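PDB 7MQ5: universal stress protein from Pseudomonas aeruginosa UCBPP-PA14, which is of unknown function but, as a member of the universal stress protein family, probably takes part in the bacterial response to stress. Local coordinates for residues Leu24-Leu29 / Arg130-Gly135; Leu92-His97 / Leu124-Ala129; Val239-Gly244 / Leu267-Leu272. All coordinates share one frame; numbering follows the deposited sequence. Where two conformers were deposited one is given.

Interaction 1 (Leu24-Leu29 / Arg130-Gly135); sequences LKRAQL and RPWTGG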
loop_
_atom_site.group_PDB
_atom_site.type_symbol
_atom_site.label_atom_id
_atom_site.label_comp_id
_atom_site.label_asym_id
_atom_site.label_seq_id
_atom_site.Cartn_x
_atom_site.Cartn_y
_atom_site.Cartn_z
ATOM N N LEU A 24 -12.197 -4.995 5.285
ATOM C CA LEU A 24 -13.280 -5.476 4.393
ATOM C C LEU A 24 -13.957 -4.298 3.682
ATOM O O LEU A 24 -14.365 -4.462 2.533
ATOM C CB LEU A 24 -14.293 -6.291 5.197
ATOM C CG LEU A 24 -15.419 -6.925 4.383
ATOM C CD1 LEU A 24 -14.883 -7.817 3.258
ATOM C CD2 LEU A 24 -16.325 -7.708 5.316
ATOM N N LYS A 25 -14.092 -3.146 4.346
ATOM C CA LYS A 25 -14.725 -1.990 3.645
ATOM C C LYS A 25 -13.878 -1.600 2.425
ATOM O O LYS A 25 -14.452 -1.378 1.338
ATOM C CB LYS A 25 -14.926 -0.819 4.611
ATOM C CG LYS A 25 -16.073 -1.014 5.596
ATOM C CD LYS A 25 -16.251 0.130 6.565
ATOM C CE LYS A 25 -17.552 0.036 7.334
ATOM N NZ LYS A 25 -18.720 0.167 6.432
ATOM N N ARG A 26 -12.560 -1.487 2.585
ATOM C CA ARG A 26 -11.744 -1.116 1.401
ATOM C C ARG A 26 -11.855 -2.222 0.338
ATOM O O ARG A 26 -11.930 -1.896 -0.855
ATOM C CB ARG A 26 -10.261 -0.943 1.728
ATOM C CG ARG A 26 -9.925 0.017 2.852
ATOM C CD ARG A 26 -10.677 1.308 2.847
ATOM N NE ARG A 26 -10.038 2.259 3.731
ATOM C CZ ARG A 26 -10.597 3.373 4.170
ATOM N NH1 ARG A 26 -9.894 4.201 4.921
ATOM N NH2 ARG A 26 -11.857 3.649 3.888
ATOM N N ALA A 27 -11.846 -3.493 0.762
ATOM C CA ALA A 27 -11.922 -4.611 -0.207
ATOM C C ALA A 27 -13.234 -4.539 -0.997
ATOM O O ALA A 27 -13.216 -4.772 -2.219
ATOM C CB ALA A 27 -11.800 -5.922 0.526
ATOM N N GLN A 28 -14.341 -4.227 -0.314
ATOM C CA GLN A 28 -15.656 -4.125 -1.006
ATOM C C GLN A 28 -15.632 -2.964 -2.006
ATOM O O GLN A 28 -16.197 -3.095 -3.097
ATOM C CB GLN A 28 -16.790 -3.929 -0.002
ATOM C CG GLN A 28 -17.153 -5.179 0.773
ATOM C CD GLN A 28 -18.144 -4.815 1.846
ATOM O OE1 GLN A 28 -17.790 -4.240 2.870
ATOM N NE2 GLN A 28 -19.407 -5.083 1.582
ATOM N N LEU A 29 -15.001 -1.854 -1.640
ATOM C CA LEU A 29 -14.974 -0.703 -2.574
ATOM C C LEU A 29 -14.185 -1.093 -3.823
ATOM O O LEU A 29 -14.678 -0.886 -4.942
ATOM C CB LEU A 29 -14.353 0.511 -1.890
ATOM C CG LEU A 29 -14.343 1.780 -2.736
ATOM C CD1 LEU A 29 -15.752 2.298 -2.950
ATOM C CD2 LEU A 29 -13.481 2.854 -2.094
ATOM N N ARG A 130 -11.744 7.131 7.567
ATOM C CA ARG A 130 -12.383 8.003 6.553
ATOM C C ARG A 130 -12.657 7.206 5.283
ATOM O O ARG A 130 -11.827 6.408 4.858
ATOM C CB ARG A 130 -11.478 9.187 6.226
ATOM C CG ARG A 130 -11.332 10.193 7.356
ATOM C CD ARG A 130 -10.355 11.259 6.913
ATOM N NE ARG A 130 -8.979 10.774 6.967
ATOM C CZ ARG A 130 -8.013 11.106 6.111
ATOM N NH1 ARG A 130 -8.282 11.849 5.053
ATOM N NH2 ARG A 130 -6.794 10.632 6.281
ATOM N N PRO A 131 -13.814 7.411 4.615
ATOM C CA PRO A 131 -14.067 6.734 3.347
ATOM C C PRO A 131 -13.095 7.224 2.261
ATOM O O PRO A 131 -12.665 8.356 2.286
ATOM C CB PRO A 131 -15.513 7.133 3.007
ATOM C CG PRO A 131 -15.727 8.425 3.759
ATOM C CD PRO A 131 -14.928 8.273 5.036
ATOM N N TRP A 132 -12.769 6.356 1.315
ATOM C CA TRP A 132 -11.930 6.802 0.174
ATOM C C TRP A 132 -12.715 7.697 -0.784
ATOM O O TRP A 132 -12.097 8.566 -1.395
ATOM C CB TRP A 132 -11.448 5.590 -0.606
ATOM C CG TRP A 132 -10.328 4.845 0.034
ATOM C CD1 TRP A 132 -9.848 4.964 1.307
ATOM C CD2 TRP A 132 -9.608 3.767 -0.573
ATOM N NE1 TRP A 132 -8.828 4.074 1.504
ATOM C CE2 TRP A 132 -8.678 3.307 0.383
ATOM C CE3 TRP A 132 -9.663 3.142 -1.822
ATOM C CZ2 TRP A 132 -7.791 2.265 0.111
ATOM C CZ3 TRP A 132 -8.780 2.122 -2.092
ATOM C CH2 TRP A 132 -7.868 1.687 -1.133
ATOM N N THR A 133 -14.009 7.416 -0.954
ATOM C CA THR A 133 -14.817 8.091 -1.995
ATOM C C THR A 133 -14.717 9.606 -1.843
ATOM O O THR A 133 -14.965 10.147 -0.738
ATOM C CB THR A 133 -16.249 7.554 -2.002
ATOM O OG1 THR A 133 -16.164 6.164 -2.313
ATOM C CG2 THR A 133 -17.145 8.244 -3.006
ATOM N N GLY A 134 -14.343 10.256 -2.940
ATOM C CA GLY A 134 -14.245 11.722 -2.972
ATOM C C GLY A 134 -12.999 12.275 -2.305
ATOM O O GLY A 134 -12.872 13.510 -2.276
ATOM N N GLY A 135 -12.096 11.430 -1.810
ATOM C CA GLY A 135 -10.921 11.966 -1.098
ATOM C C GLY A 135 -9.755 12.306 -2.011
ATOM O O GLY A 135 -9.948 12.474 -3.230
#

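Interaction 2 (Leu92-His97 / Leu124-Ala129); sequences LIIKQH and LMTKTA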
loop_
_atom_site.group_PDB
_atom_site.type_symbol
_atom_site.label_atom_id
_atom_site.label_comp_id
_atom_site.label_asym_id
_atom_site.label_seq_id
_atom_site.Cartn_x
_atom_site.Cartn_y
_atom_site.Cartn_z
ATOM N N LEU A 92 -2.909 -8.833 -3.651
ATOM C CA LEU A 92 -2.973 -7.700 -2.703
ATOM C C LEU A 92 -3.362 -8.283 -1.352
ATOM O O LEU A 92 -4.209 -9.177 -1.309
ATOM C CB LEU A 92 -4.030 -6.687 -3.158
ATOM C CG LEU A 92 -4.330 -5.515 -2.222
ATOM C CD1 LEU A 92 -3.120 -4.592 -2.055
ATOM C CD2 LEU A 92 -5.518 -4.723 -2.738
ATOM N N ILE A 93 -2.738 -7.781 -0.299
ATOM C CA ILE A 93 -3.146 -8.065 1.100
ATOM C C ILE A 93 -3.687 -6.760 1.681
ATOM O O ILE A 93 -2.995 -5.739 1.563
ATOM C CB ILE A 93 -1.961 -8.584 1.924
ATOM C CG1 ILE A 93 -1.419 -9.897 1.362
ATOM C CG2 ILE A 93 -2.337 -8.707 3.392
ATOM C CD1 ILE A 93 -0.076 -10.309 1.923
ATOM N N ILE A 94 -4.865 -6.808 2.291
ATOM C CA ILE A 94 -5.434 -5.634 2.997
ATOM C C ILE A 94 -5.510 -5.991 4.480
ATOM O O ILE A 94 -6.132 -7.013 4.846
ATOM C CB ILE A 94 -6.804 -5.213 2.458
ATOM C CG1 ILE A 94 -6.771 -4.996 0.942
ATOM C CG2 ILE A 94 -7.300 -3.984 3.214
ATOM C CD1 ILE A 94 -8.107 -4.569 0.368
ATOM N N LYS A 95 -4.880 -5.155 5.307
ATOM C CA LYS A 95 -4.917 -5.363 6.766
ATOM C C LYS A 95 -5.089 -4.013 7.458
ATOM O O LYS A 95 -4.416 -3.035 7.074
ATOM C CB LYS A 95 -3.640 -6.046 7.249
ATOM C CG LYS A 95 -3.684 -6.331 8.737
ATOM C CD LYS A 95 -2.529 -7.110 9.299
ATOM C CE LYS A 95 -2.645 -7.256 10.808
ATOM N NZ LYS A 95 -2.561 -5.945 11.512
ATOM N N GLN A 96 -5.933 -3.980 8.476
ATOM C CA GLN A 96 -6.106 -2.742 9.256
ATOM C C GLN A 96 -5.034 -2.651 10.341
ATOM O O GLN A 96 -4.721 -3.652 11.013
ATOM C CB GLN A 96 -7.502 -2.691 9.870
ATOM C CG GLN A 96 -7.723 -1.454 10.726
ATOM C CD GLN A 96 -9.168 -1.176 11.066
ATOM O OE1 GLN A 96 -10.086 -1.940 10.751
ATOM N NE2 GLN A 96 -9.373 -0.056 11.733
ATOM N N HIS A 97 -4.510 -1.448 10.502
ATOM C CA HIS A 97 -3.531 -1.121 11.556
ATOM C C HIS A 97 -4.245 -0.883 12.883
ATOM O O HIS A 97 -5.192 -0.075 12.916
ATOM C CB HIS A 97 -2.769 0.135 11.150
ATOM C CG HIS A 97 -1.962 0.728 12.245
ATOM N ND1 HIS A 97 -2.161 2.020 12.681
ATOM C CD2 HIS A 97 -0.959 0.214 12.979
ATOM C CE1 HIS A 97 -1.301 2.282 13.646
ATOM N NE2 HIS A 97 -0.545 1.187 13.846
ATOM N N LEU A 124 -1.841 -3.186 1.458
ATOM C CA LEU A 124 -2.592 -1.985 1.863
ATOM C C LEU A 124 -2.810 -2.062 3.370
ATOM O O LEU A 124 -3.526 -2.945 3.848
ATOM C CB LEU A 124 -3.931 -1.946 1.130
ATOM C CG LEU A 124 -4.867 -0.813 1.534
ATOM C CD1 LEU A 124 -4.254 0.555 1.255
ATOM C CD2 LEU A 124 -6.204 -0.965 0.833
HETATM N N MSE A 125 -2.132 -1.179 4.100
HETATM C CA MSE A 125 -2.306 -1.034 5.533
HETATM C C MSE A 125 -3.315 0.083 5.753
HETATM O O MSE A 125 -3.028 1.230 5.407
HETATM C CB MSE A 125 -0.991 -0.628 6.199
HETATM C CG MSE A 125 0.104 -1.664 6.119
HETATM SE SE MSE A 125 -0.328 -3.311 7.083
HETATM C CE MSE A 125 -0.763 -2.523 8.832
ATOM N N THR A 126 -4.500 -0.245 6.273
ATOM C CA THR A 126 -5.498 0.797 6.480
ATOM C C THR A 126 -5.235 1.469 7.829
ATOM O O THR A 126 -5.078 0.762 8.832
ATOM C CB THR A 126 -6.936 0.286 6.297
ATOM O OG1 THR A 126 -7.383 -0.473 7.422
ATOM C CG2 THR A 126 -7.103 -0.547 5.046
ATOM N N LYS A 127 -5.173 2.803 7.837
ATOM C CA LYS A 127 -4.850 3.543 9.081
ATOM C C LYS A 127 -5.922 4.570 9.443
ATOM O O LYS A 127 -5.813 5.151 10.536
ATOM C CB LYS A 127 -3.494 4.238 8.961
ATOM C CG LYS A 127 -2.323 3.313 8.647
ATOM C CD LYS A 127 -0.970 3.986 8.732
ATOM C CE LYS A 127 -0.513 4.176 10.159
ATOM N NZ LYS A 127 0.781 4.895 10.236
ATOM N N THR A 128 -6.887 4.815 8.565
ATOM C CA THR A 128 -7.941 5.818 8.848
ATOM C C THR A 128 -9.303 5.181 8.590
ATOM O O THR A 128 -9.383 4.261 7.770
ATOM C CB THR A 128 -7.755 7.091 8.008
ATOM O OG1 THR A 128 -8.774 8.025 8.376
ATOM C CG2 THR A 128 -7.812 6.845 6.513
ATOM N N ALA A 129 -10.328 5.663 9.283
ATOM C CA ALA A 129 -11.706 5.178 9.047
ATOM C C ALA A 129 -12.395 6.053 8.001
ATOM O O ALA A 129 -13.526 5.717 7.611
ATOM C CB ALA A 129 -12.485 5.172 10.330
HETATM O O HOH W 1 -6.786 1.773 11.411
HETATM O O HOH W 2 -4.179 3.894 12.600
#

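Interaction 3 (Val239-Gly244 / Leu267-Leu272); sequences VVTVIG and LESDVL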
loop_
_atom_site.group_PDB
_atom_site.type_symbol
_atom_site.label_atom_id
_atom_site.label_comp_id
_atom_site.label_asym_id
_atom_site.label_seq_id
_atom_site.Cartn_x
_atom_site.Cartn_y
_atom_site.Cartn_z
ATOM N N VAL A 239 -6.244 10.490 1.961
ATOM C CA VAL A 239 -6.891 9.297 2.574
ATOM C C VAL A 239 -6.083 8.036 2.232
ATOM O O VAL A 239 -6.154 7.066 3.008
ATOM C CB VAL A 239 -8.368 9.225 2.159
ATOM C CG1 VAL A 239 -8.567 8.933 0.682
ATOM C CG2 VAL A 239 -9.131 8.253 3.035
ATOM N N VAL A 240 -5.325 8.063 1.134
ATOM C CA VAL A 240 -4.408 6.956 0.756
ATOM C C VAL A 240 -3.102 7.579 0.278
ATOM O O VAL A 240 -3.169 8.540 -0.498
ATOM C CB VAL A 240 -4.961 6.057 -0.375
ATOM C CG1 VAL A 240 -3.955 4.982 -0.768
ATOM C CG2 VAL A 240 -6.305 5.456 -0.031
ATOM N N THR A 241 -1.976 7.021 0.720
ATOM C CA THR A 241 -0.646 7.378 0.182
ATOM C C THR A 241 -0.066 6.089 -0.404
ATOM O O THR A 241 -0.082 5.059 0.271
ATOM C CB THR A 241 0.273 8.002 1.242
ATOM O OG1 THR A 241 -0.367 9.154 1.795
ATOM C CG2 THR A 241 1.602 8.425 0.664
ATOM N N VAL A 242 0.446 6.166 -1.619
ATOM C CA VAL A 242 1.087 5.021 -2.307
ATOM C C VAL A 242 2.587 5.283 -2.304
ATOM O O VAL A 242 3.022 6.354 -2.782
ATOM C CB VAL A 242 0.553 4.841 -3.733
ATOM C CG1 VAL A 242 1.192 3.612 -4.365
ATOM C CG2 VAL A 242 -0.970 4.762 -3.757
ATOM N N ILE A 243 3.347 4.336 -1.761
ATOM C CA ILE A 243 4.821 4.467 -1.670
ATOM C C ILE A 243 5.483 3.193 -2.182
ATOM O O ILE A 243 4.828 2.127 -2.271
ATOM C CB ILE A 243 5.281 4.760 -0.227
ATOM C CG1 ILE A 243 5.105 3.544 0.689
ATOM C CG2 ILE A 243 4.603 6.002 0.334
ATOM C CD1 ILE A 243 5.694 3.731 2.065
ATOM N N GLY A 244 6.754 3.336 -2.535
ATOM C CA GLY A 244 7.597 2.189 -2.881
ATOM C C GLY A 244 8.713 2.060 -1.868
ATOM O O GLY A 244 9.115 3.071 -1.269
ATOM N N LEU A 267 2.407 8.429 8.797
ATOM C CA LEU A 267 1.190 8.777 8.028
ATOM C C LEU A 267 -0.071 8.417 8.804
ATOM O O LEU A 267 -0.099 7.373 9.501
ATOM C CB LEU A 267 1.200 8.024 6.700
ATOM C CG LEU A 267 2.200 8.523 5.656
ATOM C CD1 LEU A 267 2.272 7.529 4.511
ATOM C CD2 LEU A 267 1.830 9.904 5.133
ATOM N N GLU A 268 -1.096 9.244 8.617
ATOM C CA GLU A 268 -2.448 9.005 9.177
ATOM C C GLU A 268 -3.361 8.475 8.066
ATOM O O GLU A 268 -4.457 8.013 8.385
ATOM C CB GLU A 268 -2.982 10.284 9.815
ATOM C CG GLU A 268 -2.137 10.745 10.997
ATOM C CD GLU A 268 -2.622 11.968 11.756
ATOM O OE1 GLU A 268 -3.241 12.853 11.138
ATOM O OE2 GLU A 268 -2.400 12.016 12.983
ATOM N N SER A 269 -2.927 8.561 6.813
ATOM C CA SER A 269 -3.660 7.993 5.664
ATOM C C SER A 269 -3.471 6.474 5.645
ATOM O O SER A 269 -2.537 5.970 6.268
ATOM C CB SER A 269 -3.125 8.565 4.352
ATOM O OG SER A 269 -1.781 8.128 4.117
ATOM N N ASP A 270 -4.350 5.787 4.933
ATOM C CA ASP A 270 -4.030 4.397 4.561
ATOM C C ASP A 270 -2.723 4.444 3.756
ATOM O O ASP A 270 -2.410 5.498 3.146
ATOM C CB ASP A 270 -5.114 3.770 3.689
ATOM C CG ASP A 270 -6.431 3.474 4.376
ATOM O OD1 ASP A 270 -6.580 3.772 5.580
ATOM O OD2 ASP A 270 -7.305 2.921 3.684
ATOM N N VAL A 271 -1.993 3.341 3.720
ATOM C CA VAL A 271 -0.725 3.301 2.954
ATOM C C VAL A 271 -0.704 2.035 2.099
ATOM O O VAL A 271 -0.868 0.923 2.639
ATOM C CB VAL A 271 0.520 3.378 3.864
ATOM C CG1 VAL A 271 1.792 3.588 3.043
ATOM C CG2 VAL A 271 0.404 4.470 4.919
ATOM N N LEU A 272 -0.514 2.216 0.797
ATOM C CA LEU A 272 -0.293 1.087 -0.130
ATOM C C LEU A 272 1.212 0.990 -0.350
ATOM O O LEU A 272 1.813 1.967 -0.852
ATOM C CB LEU A 272 -1.034 1.313 -1.446
ATOM C CG LEU A 272 -0.835 0.212 -2.477
ATOM C CD1 LEU A 272 -1.370 -1.116 -1.983
ATOM C CD2 LEU A 272 -1.456 0.574 -3.811
#

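Interaction 1 (Leu24-Leu29 / Arg130-Gly135)
Arg26, on helix 22-34, reaches Arg130-Gly135, the latter part of the loop between strands 123-126 and 136-141, in an alpha/beta fold of the universal stress protein family. Its guanidinium grips one carbonyl end-on: NH1 and NH2 each lie 2.9 Å from Arg130 O, which sits near the guanidinium plane. Sharing one acceptor bends both bonds, to N-H...O angles near 142°. The same side chain passes over the indole of Trp132, where CD stands 3.9 Å from the centroid of the five-membered ring in a CH-pi contact. Guanidinium and ring planes are 37° apart, a tilt rather than a flat stack. The bend at chi2 (-44°) turns the arginine chain across the indole. One turn further along the helix, Leu29 crosses Trp132 at a slant, CD2 3.7 Å from Trp132 CB, while its CD1 methyl meets Thr133 OG1. In the next shell, Asp270 explains the close pair of donors Arg26 NE and Trp132 NE1: its OD2 receives both, as a salt bridge and a hydrogen bond, and so fixes guanidinium and indole together. Ile164 of helix 148-167 and Leu124 also touch the indole. The backbone beyond it folds into a type II turn from Trp132 to Gly135, with Gly134 at positive phi, closed by Gly135 N to Trp132 O at 2.9 Å.

Interaction 2 (Leu92-His97 / Leu124-Ala129)
Ile94 and Leu124 lie side by side on neighbouring parallel strands of a beta-alpha-beta unit, 92-96 and 123-126, joined through helix 110-118. Pointing the same way, they bring Ile94 CG2 to 4.0 Å from Leu124 CD2. The isoleucine's CG2 also meets the Thr126 methyl. Gln96, on this same face, runs at about a right angle to Thr126: its CB lies 3.3 Å from Thr126 OG1. With CG anti to the backbone N (chi1 178°) and the chain extended, its amide reaches Glu20 and the backbone N of Leu22, while NE2 also binds a water shared with Thr126 O and His97 O. On the other face, Met125, present as selenomethionine, in the conformer given bends at chi2 and chi3 and brings CE near His97 CB; Lys95 leads away to a salt bridge with Asp112. Between the strands, four backbone bonds zip Ile93-His97 to Leu124-Thr126, ending with His97 N to Thr126 O at 2.8 Å. Lys127 CE comes obliquely to the imidazole, 3.7 Å from His97 ND1, as its ammonium continues to Leu267 O. The ring is held at both nitrogens: NE2 by Ile107 O, and ND1 by an in-plane water at 2.8 Å that donates to Lys127 O.

Interaction 3 (Val239-Gly244 / Leu267-Leu272)
Val239 opens the contact through its backbone: its O accepts from Asp270 N, which stands above the carbonyl plane, making a bent bond (141°), and Ser269 CB lies beside the same oxygen. Val240 pairs with Asp270 in parallel register, its CA-H 3.4 Å (CA to O) from Asp270 O. That oxygen is gripped twice, by Thr241 N and by Ser269 OG, each at 2.9 Å and from opposite faces of its plane. Thr241 adds a side-chain link: OG1 donates to Ser269 OG at 2.9 Å, so the serine hydroxyl relays from threonine to backbone. Ser269 chi1 of 67° sets OG where it can accept from Thr241 OG1 and donate to Asp270 O. Leu267 crosses the threonine at about a right angle, CD1 3.9 Å from Thr241 CB. Thr241 O in turn accepts from Leu272 N. On the face of Val240, Val242 lies alongside Leu272, with CG1 4.1 Å from Leu272 CD2. Ile243 then takes Leu272 O through its N in a nearly straight bond (171°); in the conformer given, its CD1 nears Val271 CG1. The pair belongs to a beta-alpha-beta unit closed through helix 258-264; strand 240-244 lies between 136-141 and 270-274, and helix 148-167 covers Val242 and Leu272.

In the fold
From the N terminus, helix 22-34 supplies the first half of interaction 1, which waits about a hundred residues for its partner loop. Within that span the chain completes interaction 2, between strands 92-96 and 123-126, so the short loop it closes is held within the longer one. Interaction 3 follows in series, closing a loop of 22 residues between its two segments. Its strand 270-274 runs antiparallel beside strand 123-126, so interactions 2 and 3 share one sheet at the seam between its two parallel halves. The Asp270 carboxylate of interaction 3 is shared by residues of interactions 1 and 2, its OD1 taking the backbone N of Lys127 and of Thr128.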